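Local coordinates for protein glutathione S-transferase (Pseudomonas protegens, PDB 4IKH) that binds two glutathione molecules in each subunit and probably acts as a glutathione transferase, joining glutathione to electrophilic substrates, at residues Y26-P31 / A49-F54; N32-S37 / T188-R193; P130-V135 / N157-L162; R161-L166 / V205-F210. All blocks are in the same frame, centred on the assembly; numbering follows the deposited sequence.

Interaction 1: Y26-P31 / A49-F54. With GSH (glutathione), chain B.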
# COMPACT_ATOMS: atom_id res chain seq x y z
N TYR A 26 -18.01 2.45 -7.73
CA TYR A 26 -18.18 3.77 -7.13
C TYR A 26 -16.83 4.47 -7.18
O TYR A 26 -15.89 4.11 -6.46
CB TYR A 26 -18.71 3.63 -5.71
CG TYR A 26 -19.84 2.64 -5.62
CD1 TYR A 26 -21.12 2.98 -6.04
CD2 TYR A 26 -19.63 1.35 -5.14
CE1 TYR A 26 -22.16 2.07 -5.97
CE2 TYR A 26 -20.67 0.43 -5.08
CZ TYR A 26 -21.93 0.80 -5.49
OH TYR A 26 -22.96 -0.10 -5.42
N SER A 27 -16.72 5.45 -8.07
CA SER A 27 -15.41 6.02 -8.37
C SER A 27 -15.51 7.41 -9.00
O SER A 27 -16.57 8.04 -8.99
CB SER A 27 -14.64 5.08 -9.31
OG SER A 27 -13.26 5.39 -9.35
N LEU A 28 -14.38 7.86 -9.54
CA LEU A 28 -14.23 9.22 -10.05
C LEU A 28 -12.90 9.23 -10.79
O LEU A 28 -11.94 8.61 -10.35
CB LEU A 28 -14.20 10.19 -8.87
CG LEU A 28 -14.37 11.69 -9.12
CD1 LEU A 28 -15.71 11.97 -9.78
CD2 LEU A 28 -14.26 12.44 -7.81
N PRO A 29 -12.83 9.93 -11.93
CA PRO A 29 -11.62 9.89 -12.76
C PRO A 29 -10.36 10.44 -12.06
O PRO A 29 -9.75 11.39 -12.57
CB PRO A 29 -11.98 10.75 -13.97
CG PRO A 29 -13.47 10.70 -14.04
CD PRO A 29 -13.93 10.65 -12.60
N THR A 30 -9.98 9.84 -10.94
CA THR A 30 -8.77 10.21 -10.22
C THR A 30 -7.72 9.13 -10.49
O THR A 30 -8.06 8.09 -11.04
CB THR A 30 -9.06 10.30 -8.73
OG1 THR A 30 -9.15 8.98 -8.18
CG2 THR A 30 -10.35 11.04 -8.50
N PRO A 31 -6.45 9.38 -10.12
CA PRO A 31 -5.44 8.33 -10.36
C PRO A 31 -5.82 7.00 -9.70
O PRO A 31 -5.66 5.95 -10.33
CB PRO A 31 -4.18 8.87 -9.68
CG PRO A 31 -4.38 10.32 -9.56
CD PRO A 31 -5.85 10.59 -9.51
N ALA A 49 -20.77 1.84 -13.77
CA ALA A 49 -20.02 2.89 -13.09
C ALA A 49 -20.89 4.00 -12.52
O ALA A 49 -21.80 4.50 -13.19
CB ALA A 49 -18.96 3.47 -14.02
N HIS A 50 -20.60 4.38 -11.29
CA HIS A 50 -21.31 5.47 -10.64
C HIS A 50 -20.33 6.54 -10.19
O HIS A 50 -19.36 6.25 -9.48
CB HIS A 50 -22.10 4.95 -9.44
CG HIS A 50 -23.07 3.86 -9.79
ND1 HIS A 50 -24.33 4.13 -10.29
CD2 HIS A 50 -22.96 2.52 -9.73
CE1 HIS A 50 -24.95 2.98 -10.51
NE2 HIS A 50 -24.15 1.99 -10.18
N ARG A 51 -20.57 7.77 -10.62
CA ARG A 51 -19.73 8.89 -10.25
C ARG A 51 -20.02 9.35 -8.83
O ARG A 51 -21.14 9.75 -8.51
CB ARG A 51 -19.93 10.04 -11.25
CG ARG A 51 -19.06 11.25 -11.01
CD ARG A 51 -19.24 12.26 -12.14
NE ARG A 51 -18.01 12.49 -12.89
CZ ARG A 51 -17.22 13.54 -12.71
NH1 ARG A 51 -16.11 13.68 -13.43
NH2 ARG A 51 -17.53 14.46 -11.80
N VAL A 52 -19.00 9.27 -7.97
CA VAL A 52 -19.08 9.80 -6.62
C VAL A 52 -18.52 11.22 -6.61
O VAL A 52 -17.30 11.41 -6.69
CB VAL A 52 -18.24 8.93 -5.66
CG1 VAL A 52 -18.31 9.47 -4.23
CG2 VAL A 52 -18.71 7.49 -5.71
N SER A 53 -19.39 12.22 -6.53
CA SER A 53 -18.94 13.61 -6.64
C SER A 53 -18.43 14.16 -5.32
O SER A 53 -19.13 14.11 -4.30
CB SER A 53 -20.06 14.51 -7.17
OG SER A 53 -19.59 15.83 -7.38
N PHE A 54 -17.22 14.69 -5.33
CA PHE A 54 -16.61 15.27 -4.14
C PHE A 54 -17.20 16.64 -3.85
O PHE A 54 -17.20 17.10 -2.71
CB PHE A 54 -15.10 15.39 -4.31
CG PHE A 54 -14.38 14.07 -4.38
CD1 PHE A 54 -15.03 12.89 -4.04
CD2 PHE A 54 -13.05 14.02 -4.79
CE1 PHE A 54 -14.36 11.68 -4.11
CE2 PHE A 54 -12.38 12.81 -4.85
CZ PHE A 54 -13.03 11.64 -4.52
N1 GSH B . -5.19 3.90 -0.70
CA1 GSH B . -6.42 4.29 -1.30
C1 GSH B . -6.65 3.52 -2.57
O11 GSH B . -5.66 3.15 -3.27
O12 GSH B . -7.83 3.22 -2.96
CB1 GSH B . -6.37 5.74 -1.64
CG1 GSH B . -7.73 6.14 -2.22
CD1 GSH B . -7.83 7.64 -2.38
OE1 GSH B . -6.94 8.36 -1.98
N2 GSH B . -9.00 8.22 -3.02
CA2 GSH B . -9.10 9.64 -3.17
C2 GSH B . -10.38 10.03 -2.45
O2 GSH B . -11.36 9.28 -2.52
CB2 GSH B . -9.22 10.01 -4.62
SG2 GSH B . -7.81 9.47 -5.57
N3 GSH B . -10.48 11.26 -1.70
CA3 GSH B . -11.73 11.59 -1.04
C3 GSH B . -11.46 12.15 0.31
O31 GSH B . -10.36 11.93 0.88
O32 GSH B . -12.34 12.85 0.88
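S27 and R51 pair across two parallel strands, 23-27 and 47-51, the ends of a beta-alpha-beta crossover in the thioredoxin-like domain. Two straight backbone bonds hold the pairing. S27 N gives to H50 O at 3.1 Å, and V52 N gives to S27 O at 2.9 Å. Y26 and H50 leave the sheet on the same face and lie side by side. Their planes are nearly parallel, 19° apart, but offset so that little of one ring covers the other. H50 is held at its far end by Q24 through NE2. V52 CG2 rests on Y26 CB.

Beyond the strands, L28 does most of the touching. Its CG stands anti to the backbone N (chi1 -166°), which sends both methyls across to the other segment. CD1 sits 3.6 Å above the centre of the R51 guanidinium plane, and the bend of the arginine chain at chi3 brings that flat group back over the methyl. R51 NE also bonds to P233 O. CD2 takes the face of the F54 ring, and glutathione CA3 lies over the opposite face. Replacing F54 by alanine is likely to leave L28 CD2 without its aromatic cover and open a gap beside the glutathione. The methyl sits almost on the ring normal: L28 CD2 is 3.4 Å from the F54 ring centroid, 8° off the normal.

Interaction 2: N32-S37 / T188-R193; sequences NGVKVS and TFPWIR. With GSH (glutathione), chain D; GSH (glutathione), chain B.
The glutathione sites lie at this junction of the thioredoxin-like domain with the helical domain, where helix 31-43 meets helix 183-196. The N32 amide meets W191 through OD1 and the second glutathione through ND2. W191 CZ2 also touches that ligand. W191 NE1 gives its N-H to N32 OD1 at 2.9 Å. That oxygen lies in the indole plane, but the N-H comes from above the amide carbonyl plane, 53° out of it. K35 NZ, at the end of an extended chain, gives a second bond to OD1 at 2.8 Å, only slightly tilted from the carbonyl plane. Q124 and S92 also hold NZ. K35 CE meets the indole edge at CD1.

Two residues on from N32, V34 CG2 presses on P190 CB at 3.4 Å, tighter than a usual carbon contact. The V34 and P190 side chains run past one another, pointing opposite ways.

ND2 bonds to O31 of the second glutathione at 2.6 Å. The same ligand also bonds to R154 of the second subunit. With two donors on OD1, the turn of the amide is probably fixed, with ND2 facing the glutathione carboxylate. The lysine charge probably polarises the amide and strengthens ND2 as a donor.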
# COMPACT_ATOMS: atom_id res chain seq x y z
N ASN A 32 -6.32 7.03 -8.47
CA ASN A 32 -6.71 5.78 -7.81
C ASN A 32 -7.97 5.16 -8.41
O ASN A 32 -8.09 3.94 -8.47
CB ASN A 32 -6.86 5.97 -6.30
CG ASN A 32 -5.54 6.27 -5.62
OD1 ASN A 32 -4.53 5.60 -5.86
ND2 ASN A 32 -5.53 7.30 -4.78
N GLY A 33 -8.90 6.00 -8.86
CA GLY A 33 -10.12 5.51 -9.47
C GLY A 33 -9.89 4.87 -10.83
O GLY A 33 -10.39 3.78 -11.11
N VAL A 34 -9.14 5.55 -11.69
CA VAL A 34 -8.90 5.02 -13.03
C VAL A 34 -8.13 3.70 -12.99
O VAL A 34 -8.15 2.95 -13.97
CB VAL A 34 -8.22 6.04 -13.98
CG1 VAL A 34 -9.03 7.33 -14.04
CG2 VAL A 34 -6.80 6.32 -13.54
N LYS A 35 -7.46 3.40 -11.88
CA LYS A 35 -6.78 2.11 -11.74
C LYS A 35 -7.78 0.99 -11.98
O LYS A 35 -7.50 0.03 -12.71
CB LYS A 35 -6.19 1.94 -10.33
CG LYS A 35 -4.96 2.80 -9.98
CD LYS A 35 -4.54 2.43 -8.51
CE LYS A 35 -3.45 3.33 -7.96
NZ LYS A 35 -3.29 3.11 -6.47
N VAL A 36 -8.95 1.12 -11.35
CA VAL A 36 -9.96 0.08 -11.35
C VAL A 36 -10.80 0.05 -12.64
O VAL A 36 -11.13 -1.03 -13.14
CB VAL A 36 -10.87 0.21 -10.11
CG1 VAL A 36 -12.01 -0.78 -10.16
CG2 VAL A 36 -10.04 0.00 -8.84
N SER A 37 -11.15 1.22 -13.16
CA SER A 37 -11.90 1.28 -14.42
C SER A 37 -11.04 0.80 -15.58
O SER A 37 -11.53 0.12 -16.48
CB SER A 37 -12.44 2.69 -14.70
OG SER A 37 -11.43 3.67 -14.55
N THR A 188 0.46 1.89 -11.34
CA THR A 188 1.53 2.89 -11.29
C THR A 188 1.33 4.05 -12.26
O THR A 188 1.39 5.21 -11.85
CB THR A 188 2.91 2.21 -11.49
OG1 THR A 188 3.07 1.18 -10.50
CG2 THR A 188 4.03 3.22 -11.35
N PHE A 189 1.12 3.77 -13.54
CA PHE A 189 1.10 4.84 -14.54
C PHE A 189 -0.03 5.91 -14.48
O PHE A 189 0.20 7.04 -14.88
CB PHE A 189 1.36 4.28 -15.95
CG PHE A 189 2.70 3.63 -16.05
CD1 PHE A 189 3.84 4.42 -16.18
CD2 PHE A 189 2.85 2.26 -15.90
CE1 PHE A 189 5.09 3.84 -16.21
CE2 PHE A 189 4.09 1.68 -15.93
CZ PHE A 189 5.21 2.48 -16.08
N PRO A 190 -1.23 5.56 -13.97
CA PRO A 190 -2.21 6.64 -13.79
C PRO A 190 -1.71 7.72 -12.84
O PRO A 190 -2.11 8.89 -12.98
CB PRO A 190 -3.40 5.92 -13.16
CG PRO A 190 -3.31 4.55 -13.70
CD PRO A 190 -1.84 4.24 -13.72
N TRP A 191 -0.86 7.35 -11.88
CA TRP A 191 -0.30 8.32 -10.95
C TRP A 191 0.80 9.18 -11.58
O TRP A 191 0.89 10.38 -11.31
CB TRP A 191 0.22 7.64 -9.69
CG TRP A 191 -0.78 7.65 -8.56
CD1 TRP A 191 -1.52 6.60 -8.09
CD2 TRP A 191 -1.17 8.79 -7.78
NE1 TRP A 191 -2.33 7.01 -7.06
CE2 TRP A 191 -2.13 8.35 -6.84
CE3 TRP A 191 -0.79 10.14 -7.77
CZ2 TRP A 191 -2.72 9.22 -5.92
CZ3 TRP A 191 -1.37 10.99 -6.85
CH2 TRP A 191 -2.32 10.52 -5.93
N ILE A 192 1.65 8.56 -12.39
CA ILE A 192 2.70 9.30 -13.08
C ILE A 192 2.04 10.29 -14.04
O ILE A 192 2.43 11.46 -14.10
CB ILE A 192 3.68 8.37 -13.80
CG1 ILE A 192 4.34 7.46 -12.75
CG2 ILE A 192 4.74 9.17 -14.53
CD1 ILE A 192 4.94 6.23 -13.34
N ARG A 193 1.02 9.82 -14.75
CA ARG A 193 0.21 10.70 -15.60
C ARG A 193 -0.37 11.88 -14.82
O ARG A 193 -0.34 13.02 -15.28
CB ARG A 193 -0.93 9.90 -16.22
CG ARG A 193 -1.92 10.73 -17.02
CD ARG A 193 -2.97 9.83 -17.67
NE ARG A 193 -3.93 10.59 -18.46
CZ ARG A 193 -5.06 11.10 -17.97
NH1 ARG A 193 -5.37 10.94 -16.70
NH2 ARG A 193 -5.88 11.77 -18.76
N1 GSH D . -8.47 16.02 0.82
CA1 GSH D . -7.60 14.99 1.25
C1 GSH D . -6.19 15.50 1.32
O11 GSH D . -5.96 16.74 1.39
O12 GSH D . -5.23 14.68 1.32
CB1 GSH D . -7.68 13.86 0.29
CG1 GSH D . -7.30 14.30 -1.13
CD1 GSH D . -6.96 13.02 -1.86
OE1 GSH D . -7.59 12.02 -1.59
N2 GSH D . -5.89 12.97 -2.86
CA2 GSH D . -5.59 11.72 -3.52
C2 GSH D . -4.38 11.08 -2.87
O2 GSH D . -3.43 11.79 -2.47
CB2 GSH D . -5.31 11.95 -4.97
SG2 GSH D . -6.75 12.57 -5.80
N3 GSH D . -4.27 9.63 -2.68
CA3 GSH D . -3.06 9.10 -2.05
C3 GSH D . -2.83 7.65 -2.38
O31 GSH D . -3.34 7.12 -3.40
O32 GSH D . -2.12 6.94 -1.64
N1 GSH B . -5.19 3.90 -0.70
CA1 GSH B . -6.42 4.29 -1.30
C1 GSH B . -6.65 3.52 -2.57
O11 GSH B . -5.66 3.15 -3.27
O12 GSH B . -7.83 3.22 -2.96
CB1 GSH B . -6.37 5.74 -1.64
CG1 GSH B . -7.73 6.14 -2.22
CD1 GSH B . -7.83 7.64 -2.38
OE1 GSH B . -6.94 8.36 -1.98
N2 GSH B . -9.00 8.22 -3.02
CA2 GSH B . -9.10 9.64 -3.17
C2 GSH B . -10.38 10.03 -2.45
O2 GSH B . -11.36 9.28 -2.52
CB2 GSH B . -9.22 10.01 -4.62
SG2 GSH B . -7.81 9.47 -5.57
N3 GSH B . -10.48 11.26 -1.70
CA3 GSH B . -11.73 11.59 -1.04
C3 GSH B . -11.46 12.15 0.31
O31 GSH B . -10.36 11.93 0.88
O32 GSH B . -12.34 12.85 0.88

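Interaction 3: P130-V135 / N157-L162; sequences PMFGQV and NEAKRL. With GSH (glutathione), chain D.
M131 CG, E158 CG and L162 CD1 meet in one cluster. M131 is a selenomethionine. Its CG touches E158 CG at 3.6 Å, and its CB touches L162 CD1 at 3.8 Å. The M131 and L162 side chains are nearly perpendicular. Beside this cluster the small A159 methyl meets a ring: F132 CE1 is 3.8 Å from A159 CB, and V135 CG2 reaches the same methyl. With chi1 at -72°, the F132 side chain swings beside its own backbone N and carries the ring toward A159.

These side chains pack helix 111-140 against helix 150-170 in the all-helical C-terminal domain of the glutathione transferase fold. The two short segments run roughly antiparallel, 142° between their directions, with axes 9.2 Å apart.

Further out, E158 bends at chi2 and turns its carboxylate to R161, one turn on. R161 grips it side-on with two nitrogens: NE bonds to OE1 at 3.0 Å and NH2 to OE2 at 2.7 Å. R161 NH1 bonds to N70 of the second subunit. F132 also packs on W191 and I192 of helix 183-196. Helix 111-140 also carries G133 beside the second glutathione, where G133 CA lies 3.3 Å from ligand atom O2.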
# COMPACT_ATOMS: atom_id res chain seq x y z
N PRO A 130 0.90 7.76 -2.22
CA PRO A 130 0.84 8.71 -1.10
C PRO A 130 1.78 9.90 -1.28
O PRO A 130 1.44 11.03 -0.89
CB PRO A 130 1.31 7.88 0.10
CG PRO A 130 0.93 6.47 -0.25
CD PRO A 130 1.21 6.40 -1.77
N MSE A 131 2.97 9.66 -1.83
CA MSE A 131 3.93 10.74 -1.97
C MSE A 131 3.59 11.70 -3.11
O MSE A 131 3.73 12.91 -2.94
CB MSE A 131 5.36 10.21 -2.07
CG MSE A 131 5.79 9.41 -0.83
SE MSE A 131 5.90 10.50 0.80
CE MSE A 131 4.22 9.95 1.66
N PHE A 132 3.14 11.19 -4.26
CA PHE A 132 2.71 12.09 -5.34
C PHE A 132 1.51 12.90 -4.85
O PHE A 132 1.34 14.06 -5.20
CB PHE A 132 2.33 11.31 -6.62
CG PHE A 132 3.51 10.71 -7.37
CD1 PHE A 132 4.79 10.70 -6.83
CD2 PHE A 132 3.32 10.17 -8.65
CE1 PHE A 132 5.85 10.13 -7.52
CE2 PHE A 132 4.39 9.61 -9.35
CZ PHE A 132 5.66 9.60 -8.78
N GLY A 133 0.66 12.27 -4.04
CA GLY A 133 -0.49 12.96 -3.46
C GLY A 133 -0.07 14.17 -2.64
O GLY A 133 -0.74 15.21 -2.66
N GLN A 134 1.04 14.05 -1.91
CA GLN A 134 1.54 15.18 -1.14
C GLN A 134 2.07 16.29 -2.06
O GLN A 134 1.95 17.48 -1.75
CB GLN A 134 2.61 14.74 -0.14
CG GLN A 134 2.13 13.68 0.87
CD GLN A 134 0.66 13.83 1.21
OE1 GLN A 134 -0.16 13.00 0.81
NE2 GLN A 134 0.32 14.89 1.94
N VAL A 135 2.67 15.91 -3.20
CA VAL A 135 3.13 16.92 -4.15
C VAL A 135 1.93 17.73 -4.65
O VAL A 135 2.00 18.96 -4.78
CB VAL A 135 3.88 16.31 -5.36
CG1 VAL A 135 4.23 17.39 -6.35
CG2 VAL A 135 5.13 15.60 -4.92
N ASN A 157 11.30 16.04 -3.80
CA ASN A 157 12.50 15.22 -3.71
C ASN A 157 12.21 13.74 -3.51
O ASN A 157 12.94 12.90 -4.03
CB ASN A 157 13.43 15.75 -2.60
CG ASN A 157 14.23 16.96 -3.06
OD1 ASN A 157 14.25 17.28 -4.24
ND2 ASN A 157 14.91 17.62 -2.12
N GLU A 158 11.15 13.43 -2.77
CA GLU A 158 10.77 12.03 -2.59
C GLU A 158 10.20 11.48 -3.88
O GLU A 158 10.46 10.34 -4.26
CB GLU A 158 9.78 11.88 -1.42
CG GLU A 158 9.19 10.49 -1.27
CD GLU A 158 10.23 9.40 -1.02
OE1 GLU A 158 11.38 9.72 -0.66
OE2 GLU A 158 9.88 8.21 -1.19
N ALA A 159 9.42 12.31 -4.57
CA ALA A 159 8.85 11.93 -5.85
C ALA A 159 9.98 11.65 -6.87
O ALA A 159 9.92 10.66 -7.63
CB ALA A 159 7.92 13.03 -6.35
N LYS A 160 11.00 12.50 -6.87
CA LYS A 160 12.19 12.28 -7.69
C LYS A 160 12.88 10.95 -7.37
O LYS A 160 13.26 10.21 -8.27
CB LYS A 160 13.21 13.39 -7.48
CG LYS A 160 12.90 14.70 -8.19
CD LYS A 160 14.08 15.64 -8.01
CE LYS A 160 13.77 17.04 -8.47
NZ LYS A 160 14.94 17.94 -8.28
N ARG A 161 13.04 10.66 -6.08
CA ARG A 161 13.68 9.41 -5.65
C ARG A 161 12.89 8.19 -6.11
O ARG A 161 13.47 7.22 -6.61
CB ARG A 161 13.85 9.38 -4.12
CG ARG A 161 14.72 8.24 -3.59
CD ARG A 161 14.48 8.01 -2.10
NE ARG A 161 13.11 7.58 -1.84
CZ ARG A 161 12.68 6.33 -2.00
NH1 ARG A 161 13.53 5.40 -2.40
NH2 ARG A 161 11.41 6.02 -1.76
N LEU A 162 11.56 8.23 -5.94
CA LEU A 162 10.71 7.12 -6.40
C LEU A 162 10.77 6.94 -7.92
O LEU A 162 10.86 5.82 -8.41
CB LEU A 162 9.27 7.35 -5.96
CG LEU A 162 8.95 7.25 -4.46
CD1 LEU A 162 7.76 8.11 -4.11
CD2 LEU A 162 8.69 5.80 -4.10
N1 GSH D . -8.47 16.02 0.82
CA1 GSH D . -7.60 14.99 1.25
C1 GSH D . -6.19 15.50 1.32
O11 GSH D . -5.96 16.74 1.39
O12 GSH D . -5.23 14.68 1.32
CB1 GSH D . -7.68 13.86 0.29
CG1 GSH D . -7.30 14.30 -1.13
CD1 GSH D . -6.96 13.02 -1.86
OE1 GSH D . -7.59 12.02 -1.59
N2 GSH D . -5.89 12.97 -2.86
CA2 GSH D . -5.59 11.72 -3.52
C2 GSH D . -4.38 11.08 -2.87
O2 GSH D . -3.43 11.79 -2.47
CB2 GSH D . -5.31 11.95 -4.97
SG2 GSH D . -6.75 12.57 -5.80
N3 GSH D . -4.27 9.63 -2.68
CA3 GSH D . -3.06 9.10 -2.05
C3 GSH D . -2.83 7.65 -2.38
O31 GSH D . -3.34 7.12 -3.40
O32 GSH D . -2.12 6.94 -1.64

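Interaction 4: R161-L166 / V205-F210; sequences RLLGVL and VGIDNF
L163 and F210 bury the most surface here, with G164 next. They join helix 150-170 to the loop that leads into helix 211-220 in the all-helical C-terminal domain. F210 stands at the N-cap position of helix 211-220, just after a short 3-10 turn at 207-209. Its ring lies against the side of helix 150-170. L163 CB sits over the centre of one ring face, a CH-pi contact with CB 3.8 Å from the centroid and 7° off the normal. The side chains of L163 and F210 stand roughly square to each other.

F210 points toward the helix from CB, and its first torsion (chi1 -53°) helps lay the ring face over L163 CB. L163 reaches further with its branches. CD1 meets V205 CG2 at 3.8 Å, and these two side chains are also close to perpendicular. CD2 makes a looser contact with I207 CD1 at 4.3 Å. L163 also touches V213 of helix 211-220, which continues this apolar layer. A serine in place of F210 would probably strip L163 CB of its ring face and open a gap between helix and loop.

G164 has no side chain, and the ring comes close to its backbone. F210 CE1 lies 3.6 Å from G164 CA and 3.5 Å from G164 N.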
# COMPACT_ATOMS: atom_id res chain seq x y z
N ARG A 161 13.04 10.66 -6.08
CA ARG A 161 13.68 9.41 -5.65
C ARG A 161 12.89 8.19 -6.11
O ARG A 161 13.47 7.22 -6.61
CB ARG A 161 13.85 9.38 -4.12
CG ARG A 161 14.72 8.24 -3.59
CD ARG A 161 14.48 8.01 -2.10
NE ARG A 161 13.11 7.58 -1.84
CZ ARG A 161 12.68 6.33 -2.00
NH1 ARG A 161 13.53 5.40 -2.40
NH2 ARG A 161 11.41 6.02 -1.76
N LEU A 162 11.56 8.23 -5.94
CA LEU A 162 10.71 7.12 -6.40
C LEU A 162 10.77 6.94 -7.92
O LEU A 162 10.86 5.82 -8.41
CB LEU A 162 9.27 7.35 -5.96
CG LEU A 162 8.95 7.25 -4.46
CD1 LEU A 162 7.76 8.11 -4.11
CD2 LEU A 162 8.69 5.80 -4.10
N LEU A 163 10.72 8.05 -8.67
CA LEU A 163 10.77 8.01 -10.13
C LEU A 163 12.08 7.40 -10.61
O LEU A 163 12.09 6.62 -11.58
CB LEU A 163 10.59 9.42 -10.71
CG LEU A 163 9.16 9.96 -10.70
CD1 LEU A 163 9.13 11.47 -10.94
CD2 LEU A 163 8.29 9.23 -11.72
N GLY A 164 13.17 7.73 -9.93
CA GLY A 164 14.48 7.20 -10.27
C GLY A 164 14.58 5.72 -9.97
O GLY A 164 15.27 4.98 -10.67
N VAL A 165 13.91 5.27 -8.91
CA VAL A 165 13.90 3.85 -8.59
C VAL A 165 13.20 3.12 -9.72
O VAL A 165 13.68 2.11 -10.24
CB VAL A 165 13.18 3.57 -7.26
CG1 VAL A 165 12.84 2.09 -7.13
CG2 VAL A 165 14.03 4.02 -6.08
N LEU A 166 12.05 3.67 -10.12
CA LEU A 166 11.27 3.08 -11.19
C LEU A 166 11.99 3.20 -12.54
O LEU A 166 11.94 2.28 -13.37
CB LEU A 166 9.92 3.79 -11.26
CG LEU A 166 8.92 3.13 -12.21
CD1 LEU A 166 8.49 1.79 -11.64
CD2 LEU A 166 7.72 4.04 -12.43
N VAL A 205 9.51 17.96 -10.84
CA VAL A 205 10.26 16.73 -10.56
C VAL A 205 11.25 16.40 -11.68
O VAL A 205 11.98 15.40 -11.59
CB VAL A 205 9.35 15.51 -10.38
CG1 VAL A 205 8.29 15.75 -9.27
CG2 VAL A 205 8.69 15.15 -11.72
N GLY A 206 11.29 17.22 -12.73
CA GLY A 206 12.17 16.95 -13.86
C GLY A 206 11.86 15.62 -14.53
O GLY A 206 12.71 14.73 -14.59
N ILE A 207 10.63 15.48 -15.03
CA ILE A 207 10.18 14.21 -15.59
C ILE A 207 10.96 13.77 -16.85
O ILE A 207 11.11 12.56 -17.09
CB ILE A 207 8.66 14.26 -15.89
CG1 ILE A 207 8.14 12.87 -16.29
CG2 ILE A 207 8.35 15.30 -16.98
CD1 ILE A 207 7.93 11.92 -15.08
N ASP A 208 11.47 14.72 -17.64
CA ASP A 208 12.26 14.35 -18.82
C ASP A 208 13.54 13.57 -18.44
O ASP A 208 14.12 12.88 -19.27
CB ASP A 208 12.59 15.57 -19.71
CG ASP A 208 11.33 16.19 -20.36
OD1 ASP A 208 10.30 15.50 -20.44
OD2 ASP A 208 11.38 17.36 -20.78
N ASN A 209 13.96 13.66 -17.18
CA ASN A 209 15.14 12.92 -16.71
C ASN A 209 14.87 11.45 -16.46
O ASN A 209 15.76 10.72 -16.01
CB ASN A 209 15.67 13.54 -15.41
CG ASN A 209 16.13 14.96 -15.59
OD1 ASN A 209 16.72 15.30 -16.61
ND2 ASN A 209 15.87 15.81 -14.60
N PHE A 210 13.64 11.00 -16.71
CA PHE A 210 13.30 9.61 -16.47
C PHE A 210 12.70 9.05 -17.73
O PHE A 210 11.50 8.76 -17.78
CB PHE A 210 12.33 9.48 -15.27
CG PHE A 210 12.83 10.16 -14.04
CD1 PHE A 210 13.85 9.58 -13.29
CD2 PHE A 210 12.31 11.38 -13.64
CE1 PHE A 210 14.34 10.21 -12.16
CE2 PHE A 210 12.79 12.02 -12.51
CZ PHE A 210 13.81 11.43 -11.77

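Interactions 1 and 2 share the crossover of the thioredoxin-like domain and both touch the first glutathione; their centres are 12 Å apart. P31 packs on W191, with P31 CB 3.5 Å from W191 CE2. W191 then leads to interaction 3, its CE3 lying 3.5 Å from F132 CB. Interactions 2 and 3 both reach the second glutathione. Interactions 3 and 4 overlap on helix 150-170, sharing R161 and L162, and have centres 10 Å apart. Interaction 4 lies farthest from the ligands: G164 is about 14 Å from a bound glutathione. Interactions 1 and 4 sit on opposite sides of the chain's centre, with centres 28 Å apart.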